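Local coordinates for protein phosphatidylinositol-specific phospholipase C (Listeria monocytogenes, PDB 2PLC) that is a bacterial member of the phosphatidylinositol-specific phospholipase C family, whose X domain has a TIM-barrel-type fold, at residues 189-194 against 230-235. Numbering follows the deposited sequence.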
ATOM      1  N   PRO A 189      -6.012 -17.084  10.125  1.00 24.65           N
ATOM      2  CA  PRO A 189      -5.444 -17.128  11.473  1.00 21.56           C
ATOM      3  C   PRO A 189      -6.526 -16.754  12.486  1.00 23.03           C
ATOM      4  O   PRO A 189      -7.537 -16.162  12.116  1.00 22.62           O
ATOM      5  CB  PRO A 189      -4.374 -16.044  11.411  1.00 17.28           C
ATOM      6  CG  PRO A 189      -5.011 -15.025  10.531  1.00 15.47           C
ATOM      7  CD  PRO A 189      -5.584 -15.862   9.416  1.00 19.41           C
ATOM      8  N   SER A 190      -6.351 -17.141  13.745  1.00 20.25           N
ATOM      9  CA  SER A 190      -7.316 -16.765  14.768  1.00 16.57           C
ATOM     10  C   SER A 190      -7.080 -15.279  15.038  1.00 16.09           C
ATOM     11  O   SER A 190      -5.985 -14.770  14.807  1.00 20.08           O
ATOM     12  CB  SER A 190      -7.094 -17.570  16.047  1.00 20.35           C
ATOM     13  OG  SER A 190      -5.812 -17.312  16.579  1.00 26.84           O
ATOM     14  N   VAL A 191      -8.108 -14.577  15.495  1.00 21.20           N
ATOM     15  CA  VAL A 191      -7.981 -13.157  15.785  1.00 18.45           C
ATOM     16  C   VAL A 191      -6.850 -12.889  16.787  1.00 23.09           C
ATOM     17  O   VAL A 191      -6.062 -11.971  16.591  1.00 22.82           O
ATOM     18  CB  VAL A 191      -9.322 -12.589  16.295  1.00 18.93           C
ATOM     19  CG1 VAL A 191      -9.160 -11.155  16.771  1.00 18.04           C
ATOM     20  CG2 VAL A 191     -10.359 -12.662  15.183  1.00 16.39           C
ATOM     21  N   LYS A 192      -6.748 -13.724  17.824  1.00 19.62           N
ATOM     22  CA  LYS A 192      -5.711 -13.592  18.855  1.00 19.92           C
ATOM     23  C   LYS A 192      -4.307 -13.711  18.258  1.00 17.02           C
ATOM     24  O   LYS A 192      -3.450 -12.863  18.497  1.00 21.88           O
ATOM     25  CB  LYS A 192      -5.907 -14.645  19.961  1.00 23.32           C
ATOM     26  CG  LYS A 192      -6.408 -14.093  21.316  1.00 43.22           C
ATOM     27  CD  LYS A 192      -5.261 -13.578  22.227  1.00 59.30           C
ATOM     28  CE  LYS A 192      -5.769 -12.925  23.546  1.00 59.26           C
ATOM     29  NZ  LYS A 192      -4.713 -12.220  24.358  1.00 38.07           N
ATOM     30  N   THR A 193      -4.090 -14.738  17.445  1.00 14.87           N
ATOM     31  CA  THR A 193      -2.791 -14.948  16.816  1.00 21.44           C
ATOM     32  C   THR A 193      -2.450 -13.822  15.843  1.00 19.12           C
ATOM     33  O   THR A 193      -1.339 -13.296  15.865  1.00 27.31           O
ATOM     34  CB  THR A 193      -2.743 -16.299  16.073  1.00 19.26           C
ATOM     35  OG1 THR A 193      -2.924 -17.362  17.018  1.00 31.28           O
ATOM     36  CG2 THR A 193      -1.409 -16.483  15.359  1.00 14.82           C
ATOM     37  N   LYS A 194      -3.409 -13.454  15.000  1.00 20.78           N
ATOM     38  CA  LYS A 194      -3.206 -12.392  14.020  1.00 20.34           C
ATOM     39  C   LYS A 194      -2.849 -11.073  14.708  1.00 21.83           C
ATOM     40  O   LYS A 194      -1.992 -10.322  14.229  1.00 23.20           O
ATOM     41  CB  LYS A 194      -4.460 -12.218  13.161  1.00 15.35           C
ATOM     42  CG  LYS A 194      -4.351 -11.159  12.071  1.00 16.04           C
ATOM     43  CD  LYS A 194      -3.323 -11.517  10.996  1.00 16.31           C
ATOM     44  CE  LYS A 194      -3.313 -10.456   9.888  1.00 14.94           C
ATOM     45  NZ  LYS A 194      -2.358 -10.753   8.780  1.00 10.14           N
ATOM     46  N   ALA A 230     -11.800  -7.388  10.002  1.00 14.50           N
ATOM     47  CA  ALA A 230     -11.565  -5.955  10.149  1.00 15.54           C
ATOM     48  C   ALA A 230     -12.351  -5.367  11.308  1.00 16.25           C
ATOM     49  O   ALA A 230     -11.842  -4.517  12.041  1.00 20.97           O
ATOM     50  CB  ALA A 230     -11.911  -5.229   8.851  1.00 14.93           C
ATOM     51  N   ALA A 231     -13.588  -5.827  11.471  1.00 20.44           N
ATOM     52  CA  ALA A 231     -14.448  -5.360  12.553  1.00 20.33           C
ATOM     53  C   ALA A 231     -13.859  -5.730  13.915  1.00 21.28           C
ATOM     54  O   ALA A 231     -14.028  -5.004  14.893  1.00 22.72           O
ATOM     55  CB  ALA A 231     -15.834  -5.940  12.402  1.00 21.55           C
ATOM     56  N   ALA A 232     -13.148  -6.852  13.971  1.00 18.78           N
ATOM     57  CA  ALA A 232     -12.530  -7.290  15.218  1.00 16.39           C
ATOM     58  C   ALA A 232     -11.171  -6.645  15.453  1.00 21.37           C
ATOM     59  O   ALA A 232     -10.899  -6.152  16.546  1.00 26.52           O
ATOM     60  CB  ALA A 232     -12.379  -8.805  15.221  1.00 17.02           C
ATOM     61  N   LEU A 233     -10.365  -6.586  14.392  1.00 16.85           N
ATOM     62  CA  LEU A 233      -8.999  -6.079  14.445  1.00 16.05           C
ATOM     63  C   LEU A 233      -8.657  -4.596  14.356  1.00 21.08           C
ATOM     64  O   LEU A 233      -7.789  -4.128  15.101  1.00 25.69           O
ATOM     65  CB  LEU A 233      -8.148  -6.838  13.431  1.00 15.37           C
ATOM     66  CG  LEU A 233      -7.935  -8.311  13.769  1.00 15.16           C
ATOM     67  CD1 LEU A 233      -7.494  -9.091  12.549  1.00  8.51           C
ATOM     68  CD2 LEU A 233      -6.929  -8.419  14.889  1.00 13.12           C
ATOM     69  N   ASN A 234      -9.282  -3.864  13.437  1.00 22.04           N
ATOM     70  CA  ASN A 234      -8.970  -2.442  13.265  1.00 18.25           C
ATOM     71  C   ASN A 234      -9.012  -1.627  14.549  1.00 18.78           C
ATOM     72  O   ASN A 234      -8.132  -0.805  14.791  1.00 27.01           O
ATOM     73  CB  ASN A 234      -9.870  -1.803  12.205  1.00 19.45           C
ATOM     74  CG  ASN A 234      -9.578  -2.311  10.805  1.00 20.74           C
ATOM     75  OD1 ASN A 234      -8.638  -3.072  10.590  1.00 15.00           O
ATOM     76  ND2 ASN A 234     -10.390  -1.886   9.843  1.00 18.81           N
ATOM     77  N   ASN A 235     -10.017  -1.875  15.382  1.00 24.09           N
ATOM     78  CA  ASN A 235     -10.160  -1.163  16.649  1.00 24.42           C
ATOM     79  C   ASN A 235      -9.059  -1.530  17.641  1.00 26.47           C
ATOM     80  O   ASN A 235      -8.526  -0.667  18.342  1.00 31.25           O
ATOM     81  CB  ASN A 235     -11.527  -1.450  17.263  1.00 41.62           C
ATOM     82  CG  ASN A 235     -12.393  -0.220  17.321  1.00 62.25           C
ATOM     83  OD1 ASN A 235     -12.601   0.349  18.394  1.00 72.40           O
ATOM     84  ND2 ASN A 235     -12.883   0.220  16.163  1.00 65.54           N
TER
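Leu233 reaches out from helix 226-246 and sets its two methyl groups against different residues in the first turn of helix 191-207. CD1 lies 3.8 Å from Lys194 CG, while CD2 is 4.0 Å from Val191 CG1, so the forked end of the leucine meets both residues. The side chains of Val191 and Leu233 pass one another in opposite directions, whereas the Lys194 chain runs at about a right angle to the leucine. Val191 holds CG1 anti to its backbone N (chi1 173°), and this same methyl also comes within 4.3 Å of Ala232 CB, beside the leucine. With 175 Å² buried in total and CA atoms no nearer than 7.3 Å (Val191 to Leu233), the contact is small and made mainly by side chains, although Leu233 CD2 also lies 4.0 Å from the carbonyl oxygen of Val191.

Both helices follow strands of the parallel sheet, 180-183 and 212-216, as expected for the alternating strands and helices of a TIM-barrel-type fold, and the contact joins these neighbouring helices near the start of the earlier one. That start is capped by Ser190, whose OG accepts from Thr193 N at 3.2 Å with an N-H...O angle of 157°, and OG also accepts a bond from Thr193 OG1 at 2.9 Å.

Lys194 divides its roles along its length. Its CG packs on the leucine, but a bend at chi2 (65°) followed by an extended chain leads the amine away, where NZ bonds to the carbonyl oxygens of Asp185 and His216. Leu233 also touches Ile217, in the loop after strand 212-216.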